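Local structure of putative outer membrane protein (LpxR) (Salmonella typhimurium, 3FID) at residues P17-L22 / D284-N289; I55-Y60 / Q115-R120; E224-D229 / T276-T281. The protein deacylates the lipid A of lipopolysaccharide in the bacterial outer membrane, probably by removing the acyloxyacyl group at its 3' position. One frame throughout, in Å; residues are numbered along the deposited sequence.

Contact 1 of 3, residues P17-L22 / D284-N289. With CXE (pentaethylene glycol monodecyl ether), chain J.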
loop_
_atom_site.group_PDB
_atom_site.type_symbol
_atom_site.label_atom_id
_atom_site.label_comp_id
_atom_site.label_asym_id
_atom_site.label_seq_id
_atom_site.Cartn_x
_atom_site.Cartn_y
_atom_site.Cartn_z
ATOM N N PRO A 17 1.099 2.257 -19.790
ATOM C CA PRO A 17 0.167 3.100 -20.521
ATOM C C PRO A 17 -1.210 3.206 -19.860
ATOM O O PRO A 17 -1.821 4.259 -19.954
ATOM C CB PRO A 17 0.049 2.418 -21.876
ATOM C CG PRO A 17 1.349 1.589 -22.018
ATOM C CD PRO A 17 1.618 1.134 -20.610
ATOM N N SER A 18 -1.705 2.137 -19.228
ATOM C CA SER A 18 -2.996 2.204 -18.537
ATOM C C SER A 18 -2.888 3.145 -17.336
ATOM O O SER A 18 -3.734 4.015 -17.145
ATOM C CB SER A 18 -3.467 0.825 -18.073
ATOM O OG SER A 18 -3.667 -0.012 -19.200
ATOM N N LEU A 19 -1.839 2.962 -16.535
ATOM C CA LEU A 19 -1.593 3.848 -15.370
ATOM C C LEU A 19 -1.488 5.336 -15.755
ATOM O O LEU A 19 -2.071 6.216 -15.078
ATOM C CB LEU A 19 -0.336 3.391 -14.600
ATOM C CG LEU A 19 -0.095 3.988 -13.204
ATOM C CD1 LEU A 19 -1.170 3.499 -12.211
ATOM C CD2 LEU A 19 1.330 3.596 -12.752
ATOM N N ASN A 20 -0.743 5.607 -16.825
ATOM C CA ASN A 20 -0.581 6.981 -17.374
ATOM C C ASN A 20 -1.881 7.556 -17.899
ATOM O O ASN A 20 -2.156 8.730 -17.699
ATOM C CB ASN A 20 0.441 7.034 -18.517
ATOM C CG ASN A 20 1.841 6.717 -18.067
ATOM O OD1 ASN A 20 2.119 6.652 -16.875
ATOM N ND2 ASN A 20 2.729 6.510 -19.020
ATOM N N ALA A 21 -2.679 6.734 -18.575
ATOM C CA ALA A 21 -3.975 7.207 -19.070
ATOM C C ALA A 21 -4.899 7.540 -17.895
ATOM O O ALA A 21 -5.659 8.531 -17.922
ATOM C CB ALA A 21 -4.617 6.169 -19.967
ATOM N N LEU A 22 -4.808 6.738 -16.840
ATOM C CA LEU A 22 -5.681 6.912 -15.701
ATOM C C LEU A 22 -5.330 8.143 -14.838
ATOM O O LEU A 22 -6.213 8.900 -14.448
ATOM C CB LEU A 22 -5.729 5.619 -14.876
ATOM C CG LEU A 22 -6.664 5.521 -13.657
ATOM C CD1 LEU A 22 -8.118 5.869 -13.991
ATOM C CD2 LEU A 22 -6.526 4.105 -13.032
ATOM N N ASP A 284 1.904 14.600 -6.932
ATOM C CA ASP A 284 1.200 13.301 -6.914
ATOM C C ASP A 284 2.082 12.284 -7.596
ATOM O O ASP A 284 2.819 12.624 -8.549
ATOM C CB ASP A 284 -0.138 13.372 -7.673
ATOM C CG ASP A 284 -1.082 14.453 -7.162
ATOM O OD1 ASP A 284 -2.205 14.485 -7.698
ATOM O OD2 ASP A 284 -0.756 15.257 -6.246
ATOM N N TYR A 285 1.999 11.021 -7.135
ATOM C CA TYR A 285 2.746 9.954 -7.751
ATOM C C TYR A 285 1.892 8.710 -7.944
ATOM O O TYR A 285 0.980 8.450 -7.161
ATOM C CB TYR A 285 4.018 9.632 -6.948
ATOM C CG TYR A 285 3.787 9.126 -5.540
ATOM C CD1 TYR A 285 3.731 10.022 -4.466
ATOM C CD2 TYR A 285 3.700 7.753 -5.261
ATOM C CE1 TYR A 285 3.569 9.578 -3.150
ATOM C CE2 TYR A 285 3.530 7.276 -3.920
ATOM C CZ TYR A 285 3.467 8.203 -2.876
ATOM O OH TYR A 285 3.309 7.820 -1.549
ATOM N N SER A 286 2.181 7.977 -9.002
ATOM C CA SER A 286 1.417 6.754 -9.349
ATOM C C SER A 286 2.308 5.503 -9.327
ATOM O O SER A 286 3.524 5.545 -9.607
ATOM C CB SER A 286 0.756 6.892 -10.728
ATOM O OG SER A 286 1.740 7.119 -11.733
ATOM N N TYR A 287 1.683 4.375 -9.020
ATOM C CA TYR A 287 2.393 3.109 -8.989
ATOM C C TYR A 287 1.369 1.991 -9.121
ATOM O O TYR A 287 0.141 2.232 -9.058
ATOM C CB TYR A 287 3.183 2.961 -7.674
ATOM C CG TYR A 287 2.334 2.935 -6.402
ATOM C CD1 TYR A 287 1.913 4.104 -5.784
ATOM C CD2 TYR A 287 1.976 1.723 -5.826
ATOM C CE1 TYR A 287 1.136 4.053 -4.602
ATOM C CE2 TYR A 287 1.194 1.655 -4.668
ATOM C CZ TYR A 287 0.793 2.804 -4.068
ATOM O OH TYR A 287 0.045 2.652 -2.932
ATOM N N ILE A 288 1.864 0.775 -9.290
ATOM C CA ILE A 288 0.978 -0.384 -9.302
ATOM C C ILE A 288 1.378 -1.373 -8.238
ATOM O O ILE A 288 2.495 -1.340 -7.730
ATOM C CB ILE A 288 0.980 -1.123 -10.647
ATOM C CG1 ILE A 288 2.378 -1.700 -10.957
ATOM C CG2 ILE A 288 0.473 -0.202 -11.772
ATOM C CD1 ILE A 288 2.386 -2.780 -12.018
ATOM N N ASN A 289 0.446 -2.243 -7.890
ATOM C CA ASN A 289 0.825 -3.492 -7.249
ATOM C C ASN A 289 0.199 -4.656 -8.026
ATOM O O ASN A 289 -0.902 -4.518 -8.584
ATOM C CB ASN A 289 0.561 -3.496 -5.718
ATOM C CG ASN A 289 -0.903 -3.284 -5.337
ATOM O OD1 ASN A 289 -1.377 -2.145 -5.218
ATOM N ND2 ASN A 289 -1.618 -4.384 -5.093
HETATM C C1 CXE J . -9.478 -2.055 -13.476
HETATM C C2 CXE J . -8.158 -2.630 -13.940
HETATM C C3 CXE J . -8.001 -2.374 -15.429
HETATM C C4 CXE J . -6.610 -2.749 -15.900
HETATM C C5 CXE J . -6.500 -2.588 -17.407
HETATM C C6 CXE J . -5.075 -2.867 -17.861
HETATM C C7 CXE J . -4.985 -3.167 -19.355
HETATM C C8 CXE J . -3.676 -3.886 -19.645
HETATM C C9 CXE J . -3.166 -3.584 -21.044
HETATM C C10 CXE J . -1.889 -4.364 -21.311
HETATM O O11 CXE J . -1.746 -4.488 -22.720
HETATM C C12 CXE J . -0.608 -5.265 -23.103
HETATM C C13 CXE J . -0.383 -5.038 -24.590
HETATM O O HOH W 1 0.501 7.890 -13.881
#
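At the wall of the outer membrane beta-barrel, helix 16-23 lies against the last strand, 285-295, where Leu19 meets Ser286, Tyr287 and Ile288. Helix and strand segments run in roughly opposing directions, 141° apart, with their axes 9.2 Å from each other at the closest. The leucine spans much of this gap. With CG anti to the backbone N (chi1 -167°), its two methyls reach the strand at different points. Leu19 CD1 rests 3.6 Å from Tyr287 O, so the backbone forms part of the seat, while Leu19 CD2 comes 3.7 Å from Ser286 OG and 4.0 Å from Ile288 CG2. No direct hydrogen bond joins the two segments. A water beside the leucine supplies a polar link instead, 2.6 Å from Ser286 OG and making a weak 3.3 Å bond to Leu19 O. Ser286 also packs on Ala27 and Ala28, so it touches helix 25-29 as well. Leu22 continues the helix packing onto Val257 of strand 251-263. Another side of the helix carries bound detergent, consistent with a position close to membrane lipid: Ser18 OG is 3.4 Å from C7 of the decyl chain.

Contact 2 of 3, residues I55-Y60 / Q115-R120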
loop_
_atom_site.group_PDB
_atom_site.type_symbol
_atom_site.label_atom_id
_atom_site.label_comp_id
_atom_site.label_asym_id
_atom_site.label_seq_id
_atom_site.Cartn_x
_atom_site.Cartn_y
_atom_site.Cartn_z
ATOM N N ILE A 55 4.832 -10.100 6.497
ATOM C CA ILE A 55 6.123 -9.413 6.569
ATOM C C ILE A 55 6.209 -8.592 5.270
ATOM O O ILE A 55 5.729 -9.028 4.214
ATOM C CB ILE A 55 7.304 -10.416 6.697
ATOM C CG1 ILE A 55 8.668 -9.705 6.603
ATOM C CG2 ILE A 55 7.230 -11.481 5.617
ATOM C CD1 ILE A 55 9.270 -9.221 7.978
ATOM N N ALA A 56 6.812 -7.403 5.349
ATOM C CA ALA A 56 6.884 -6.551 4.165
ATOM C C ALA A 56 8.059 -5.572 4.238
ATOM O O ALA A 56 8.544 -5.261 5.334
ATOM C CB ALA A 56 5.564 -5.794 3.998
ATOM N N GLN A 57 8.498 -5.121 3.071
ATOM C CA GLN A 57 9.504 -4.053 2.966
ATOM C C GLN A 57 9.055 -3.066 1.895
ATOM O O GLN A 57 8.769 -3.444 0.754
ATOM C CB GLN A 57 10.887 -4.610 2.608
ATOM C CG GLN A 57 12.027 -3.551 2.781
ATOM C CD GLN A 57 13.229 -3.802 1.894
ATOM O OE1 GLN A 57 13.095 -4.148 0.720
ATOM N NE2 GLN A 57 14.417 -3.636 2.461
ATOM N N ASP A 58 8.974 -1.799 2.272
ATOM C CA ASP A 58 8.645 -0.745 1.325
ATOM C C ASP A 58 9.772 0.270 1.279
ATOM O O ASP A 58 10.337 0.589 2.319
ATOM C CB ASP A 58 7.361 -0.091 1.774
ATOM C CG ASP A 58 6.208 -1.055 1.704
ATOM O OD1 ASP A 58 5.972 -1.566 0.578
ATOM O OD2 ASP A 58 5.609 -1.309 2.764
ATOM N N ILE A 59 10.098 0.727 0.066
ATOM C CA ILE A 59 11.271 1.570 -0.205
ATOM C C ILE A 59 10.770 2.867 -0.860
ATOM O O ILE A 59 9.936 2.819 -1.786
ATOM C CB ILE A 59 12.255 0.843 -1.136
ATOM C CG1 ILE A 59 12.634 -0.535 -0.540
ATOM C CG2 ILE A 59 13.561 1.713 -1.399
ATOM C CD1 ILE A 59 13.645 -1.307 -1.412
ATOM N N TYR A 60 11.269 3.996 -0.343
ATOM C CA TYR A 60 10.843 5.345 -0.729
ATOM C C TYR A 60 12.067 6.101 -1.214
ATOM O O TYR A 60 13.181 5.837 -0.752
ATOM C CB TYR A 60 10.171 6.088 0.449
ATOM C CG TYR A 60 8.945 5.314 0.893
ATOM C CD1 TYR A 60 7.757 5.417 0.181
ATOM C CD2 TYR A 60 9.000 4.423 1.969
ATOM C CE1 TYR A 60 6.621 4.659 0.530
ATOM C CE2 TYR A 60 7.869 3.668 2.338
ATOM C CZ TYR A 60 6.694 3.795 1.603
ATOM O OH TYR A 60 5.566 3.064 1.926
ATOM N N GLN A 115 18.755 0.234 1.209
ATOM C CA GLN A 115 19.989 0.327 0.382
ATOM C C GLN A 115 20.440 -1.040 -0.110
ATOM O O GLN A 115 20.829 -1.203 -1.270
ATOM C CB GLN A 115 21.128 0.982 1.166
ATOM C CG GLN A 115 22.463 1.091 0.404
ATOM C CD GLN A 115 23.485 1.909 1.176
ATOM O OE1 GLN A 115 23.485 1.917 2.411
ATOM N NE2 GLN A 115 24.351 2.634 0.444
ATOM N N GLU A 116 20.410 -2.033 0.779
ATOM C CA GLU A 116 20.876 -3.381 0.441
ATOM C C GLU A 116 20.022 -3.993 -0.663
ATOM O O GLU A 116 20.552 -4.450 -1.646
ATOM C CB GLU A 116 20.891 -4.277 1.689
ATOM C CG GLU A 116 21.964 -3.895 2.748
ATOM C CD GLU A 116 21.492 -2.859 3.786
ATOM O OE1 GLU A 116 20.535 -2.081 3.532
ATOM O OE2 GLU A 116 22.103 -2.803 4.878
ATOM N N VAL A 117 18.695 -3.941 -0.509
ATOM C CA VAL A 117 17.763 -4.515 -1.478
ATOM C C VAL A 117 17.826 -3.825 -2.833
ATOM O O VAL A 117 17.898 -4.500 -3.881
ATOM C CB VAL A 117 16.309 -4.531 -0.938
ATOM C CG1 VAL A 117 15.301 -4.844 -2.040
ATOM C CG2 VAL A 117 16.184 -5.554 0.197
ATOM N N GLN A 118 17.789 -2.489 -2.824
ATOM C CA GLN A 118 17.832 -1.734 -4.088
ATOM C C GLN A 118 19.172 -1.839 -4.789
ATOM O O GLN A 118 19.206 -2.071 -5.983
ATOM C CB GLN A 118 17.424 -0.262 -3.919
ATOM C CG GLN A 118 17.086 0.392 -5.290
ATOM C CD GLN A 118 16.846 1.890 -5.183
ATOM O OE1 GLN A 118 17.760 2.667 -4.853
ATOM N NE2 GLN A 118 15.623 2.307 -5.498
ATOM N N ASN A 119 20.270 -1.714 -4.046
ATOM C CA ASN A 119 21.595 -1.911 -4.639
ATOM C C ASN A 119 21.728 -3.297 -5.299
ATOM O O ASN A 119 22.273 -3.437 -6.411
ATOM C CB ASN A 119 22.696 -1.719 -3.599
ATOM C CG ASN A 119 23.018 -0.257 -3.325
ATOM O OD1 ASN A 119 22.322 0.648 -3.770
ATOM N ND2 ASN A 119 24.069 -0.031 -2.558
ATOM N N ARG A 120 21.226 -4.326 -4.615
ATOM C CA ARG A 120 21.228 -5.687 -5.144
ATOM C C ARG A 120 20.496 -5.740 -6.484
ATOM O O ARG A 120 21.001 -6.307 -7.454
ATOM C CB ARG A 120 20.556 -6.637 -4.139
ATOM C CG ARG A 120 20.259 -8.045 -4.680
ATOM C CD ARG A 120 19.551 -8.883 -3.600
ATOM N NE ARG A 120 19.312 -10.263 -4.029
ATOM C CZ ARG A 120 18.286 -10.643 -4.795
ATOM N NH1 ARG A 120 17.414 -9.731 -5.256
ATOM N NH2 ARG A 120 18.131 -11.927 -5.121
#
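The flat end of Gln57 meets Val117 CG2, which stands ahead of the terminal amide atoms rather than stacked above them, 3.4 Å from Gln57 OE1 and 3.5 Å from NE2. Val117 CG1 lies 3.6 Å from Gln57 OE1, so the carbonyl end of the amide touches both branches. Gln57 gets there by an extended chain with CG anti to the backbone N (chi1 -168°), and the two side chains pass each other pointing in opposite directions. A hydrogen bond from NE2 to Ala112 O, in the chain leading into the helix, probably fixes which way the amide is turned. Farther along the strand, Ile59 CD1 reaches Val117 CG1 at 4.0 Å, making the small apolar part of the contact. Val117 thus bridges two residues that leave the same face of the strand; the intervening Asp58 turns the other way, hydrogen-bonding the zinc ligand His84 and meeting Tyr33 and Arg205. Gln118, on the next position of the helix, bonds through OE1 to Trp133 NE1, and Ile59 packs on Trp133 too. Helix 114-125, inserted between strands 97-108 and 140-157, thus packs beside barrel strand 49-60, which pairs with strands 33-44 and 80-94.

Contact 3 of 3, residues E224-D229 / T276-T281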
loop_
_atom_site.group_PDB
_atom_site.type_symbol
_atom_site.label_atom_id
_atom_site.label_comp_id
_atom_site.label_asym_id
_atom_site.label_seq_id
_atom_site.Cartn_x
_atom_site.Cartn_y
_atom_site.Cartn_z
ATOM N N GLU A 224 -9.603 7.486 -0.811
ATOM C CA GLU A 224 -9.623 7.763 0.602
ATOM C C GLU A 224 -8.866 9.054 0.864
ATOM O O GLU A 224 -7.770 9.227 0.386
ATOM C CB GLU A 224 -8.973 6.619 1.398
ATOM C CG GLU A 224 -8.913 6.908 2.905
ATOM C CD GLU A 224 -8.107 5.878 3.696
ATOM O OE1 GLU A 224 -6.868 5.982 3.788
ATOM O OE2 GLU A 224 -8.731 4.950 4.238
ATOM N N ARG A 225 -9.464 9.970 1.609
ATOM C CA ARG A 225 -8.721 11.158 2.035
ATOM C C ARG A 225 -8.139 10.948 3.422
ATOM O O ARG A 225 -8.879 10.683 4.375
ATOM C CB ARG A 225 -9.658 12.383 2.055
ATOM C CG ARG A 225 -9.010 13.613 2.738
ATOM C CD ARG A 225 -9.642 14.893 2.200
ATOM N NE ARG A 225 -9.369 15.027 0.779
ATOM C CZ ARG A 225 -9.804 16.020 0.019
ATOM N NH1 ARG A 225 -10.545 16.986 0.557
ATOM N NH2 ARG A 225 -9.505 16.052 -1.272
ATOM N N ARG A 226 -6.837 11.130 3.592
ATOM C CA ARG A 226 -6.354 11.076 4.971
ATOM C C ARG A 226 -5.740 12.343 5.505
ATOM O O ARG A 226 -5.142 13.128 4.759
ATOM C CB ARG A 226 -5.446 9.876 5.205
ATOM C CG ARG A 226 -4.326 9.773 4.240
ATOM C CD ARG A 226 -3.757 8.349 4.375
ATOM N NE ARG A 226 -2.426 8.242 3.814
ATOM C CZ ARG A 226 -2.118 7.606 2.678
ATOM N NH1 ARG A 226 -0.844 7.535 2.286
ATOM N NH2 ARG A 226 -3.051 7.024 1.950
ATOM N N GLU A 227 -5.967 12.565 6.795
ATOM C CA GLU A 227 -5.442 13.730 7.502
ATOM C C GLU A 227 -4.249 13.234 8.293
ATOM O O GLU A 227 -4.395 12.420 9.193
ATOM C CB GLU A 227 -6.500 14.295 8.435
ATOM C CG GLU A 227 -6.169 15.660 8.959
ATOM C CD GLU A 227 -6.193 16.746 7.864
ATOM O OE1 GLU A 227 -5.727 17.861 8.200
ATOM O OE2 GLU A 227 -6.649 16.478 6.700
ATOM N N VAL A 228 -3.072 13.718 7.920
ATOM C CA VAL A 228 -1.819 13.090 8.322
ATOM C C VAL A 228 -1.223 13.881 9.499
ATOM O O VAL A 228 -1.020 15.108 9.408
ATOM C CB VAL A 228 -0.826 13.035 7.125
ATOM C CG1 VAL A 228 0.522 12.410 7.556
ATOM C CG2 VAL A 228 -1.429 12.237 5.954
ATOM N N ASP A 229 -0.977 13.171 10.593
ATOM C CA ASP A 229 -0.315 13.725 11.756
ATOM C C ASP A 229 1.186 13.420 11.718
ATOM O O ASP A 229 2.030 14.291 11.989
ATOM C CB ASP A 229 -0.933 13.150 13.042
ATOM C CG ASP A 229 -0.231 13.668 14.300
ATOM O OD1 ASP A 229 0.273 12.833 15.089
ATOM O OD2 ASP A 229 -0.156 14.915 14.479
ATOM N N THR A 276 -1.741 11.533 -3.749
ATOM C CA THR A 276 -1.505 12.967 -3.981
ATOM C C THR A 276 -0.297 13.485 -3.187
ATOM O O THR A 276 0.121 12.874 -2.210
ATOM C CB THR A 276 -2.759 13.862 -3.780
ATOM O OG1 THR A 276 -3.126 13.906 -2.397
ATOM C CG2 THR A 276 -3.926 13.329 -4.643
ATOM N N SER A 277 0.286 14.583 -3.644
ATOM C CA SER A 277 1.488 15.132 -3.036
ATOM C C SER A 277 1.534 15.004 -1.504
ATOM O O SER A 277 0.704 15.574 -0.788
ATOM C CB SER A 277 1.652 16.612 -3.415
ATOM O OG SER A 277 2.915 17.079 -2.959
ATOM N N GLU A 278 2.545 14.320 -0.997
ATOM C CA GLU A 278 2.699 14.188 0.480
ATOM C C GLU A 278 3.500 15.296 1.181
ATOM O O GLU A 278 3.622 15.305 2.411
ATOM C CB GLU A 278 3.310 12.820 0.791
ATOM C CG GLU A 278 2.351 11.695 0.368
ATOM C CD GLU A 278 2.831 10.342 0.863
ATOM O OE1 GLU A 278 3.805 9.839 0.311
ATOM O OE2 GLU A 278 2.229 9.801 1.813
ATOM N N PHE A 279 4.061 16.211 0.395
ATOM C CA PHE A 279 4.770 17.358 0.962
ATOM C C PHE A 279 4.741 18.546 0.027
ATOM O O PHE A 279 4.530 18.415 -1.196
ATOM C CB PHE A 279 6.213 17.017 1.372
ATOM C CG PHE A 279 7.008 16.351 0.303
ATOM C CD1 PHE A 279 6.924 14.960 0.112
ATOM C CD2 PHE A 279 7.881 17.089 -0.506
ATOM C CE1 PHE A 279 7.665 14.342 -0.880
ATOM C CE2 PHE A 279 8.634 16.454 -1.516
ATOM C CZ PHE A 279 8.525 15.100 -1.695
ATOM N N ARG A 280 4.953 19.724 0.604
ATOM C CA ARG A 280 4.643 20.960 -0.125
ATOM C C ARG A 280 5.332 21.036 -1.484
ATOM O O ARG A 280 4.737 21.487 -2.479
ATOM C CB ARG A 280 5.022 22.187 0.722
ATOM C CG ARG A 280 4.248 22.303 1.994
ATOM C CD ARG A 280 4.423 23.688 2.539
ATOM N NE ARG A 280 3.738 23.824 3.822
ATOM C CZ ARG A 280 3.707 24.958 4.499
ATOM N NH1 ARG A 280 3.070 25.009 5.644
ATOM N NH2 ARG A 280 4.334 26.028 4.013
ATOM N N THR A 281 6.601 20.651 -1.510
ATOM C CA THR A 281 7.428 20.743 -2.719
ATOM C C THR A 281 7.413 19.460 -3.584
ATOM O O THR A 281 8.173 19.341 -4.555
ATOM C CB THR A 281 8.867 21.140 -2.362
ATOM O OG1 THR A 281 9.387 20.223 -1.386
ATOM C CG2 THR A 281 8.884 22.559 -1.774
#
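Arg226 and Glu278 approach with their flat ends almost perpendicular: the guanidinium and carboxylate planes stand 89° apart, and Glu278 OE2 comes at the guanidinium obliquely. This joins strand 215-228 of the beta barrel to the loop between strands 266-275 and 285-295. A single atom pair, Arg226 NH1 and Glu278 OE2, carries the contact at 3.8 Å, a long salt bridge. Perpendicular planes rule out the coplanar, two-pronged pairing of a guanidinium with a carboxylate, so the attraction is probably mainly electrostatic and modest. Neither side chain starts out toward the other segment. Arg226 has CG lodged between the backbone N and the carbonyl carbon (chi1 53°) and then runs extended as far as NE, which brings its charged end across to the loop, where Glu278 in turn stretches out beyond CG.

Each group is also held elsewhere. Arg226 NH2 forms a salt bridge with Glu254 on the adjoining strand 251-263, and the side chain makes a cation-pi contact with Tyr178. OE1 of Glu278 is gripped by the hydroxyl of Tyr285 and by a salt bridge to Arg77. The long pair thus connects two buried residues, each with a second charged partner, and the arginines would be expected to favour the ionised carboxylate. Glu278 OE2, besides facing Arg226 NH1, is hydrogen-bonded to O2 of a glycerol probably taken up from the crystallisation liquor.

Overall arrangement
All three contacts reach the same antiparallel barrel wall. Along the chain, contact 1 closes the largest loop, bringing helix 16-23 to the last strand, 285-295; contacts 2 and 3 are both nested within it and follow one another in series. Their centres lie 18 to 23 Å apart. Contacts 1 and 3 nevertheless touch, since the loop of contact 3 leads into strand 285-295: Asp284 OD2 accepts a hydrogen bond from Ser277 N at 2.9 Å. Contact 2 stays separate, its nearest atoms about 5 Å from contact 1 and 6 Å from contact 3. Strand 285-295 closes the barrel against strand 2-9; helices 16-23 and 114-125 and loop 276-281 pack back on its wall.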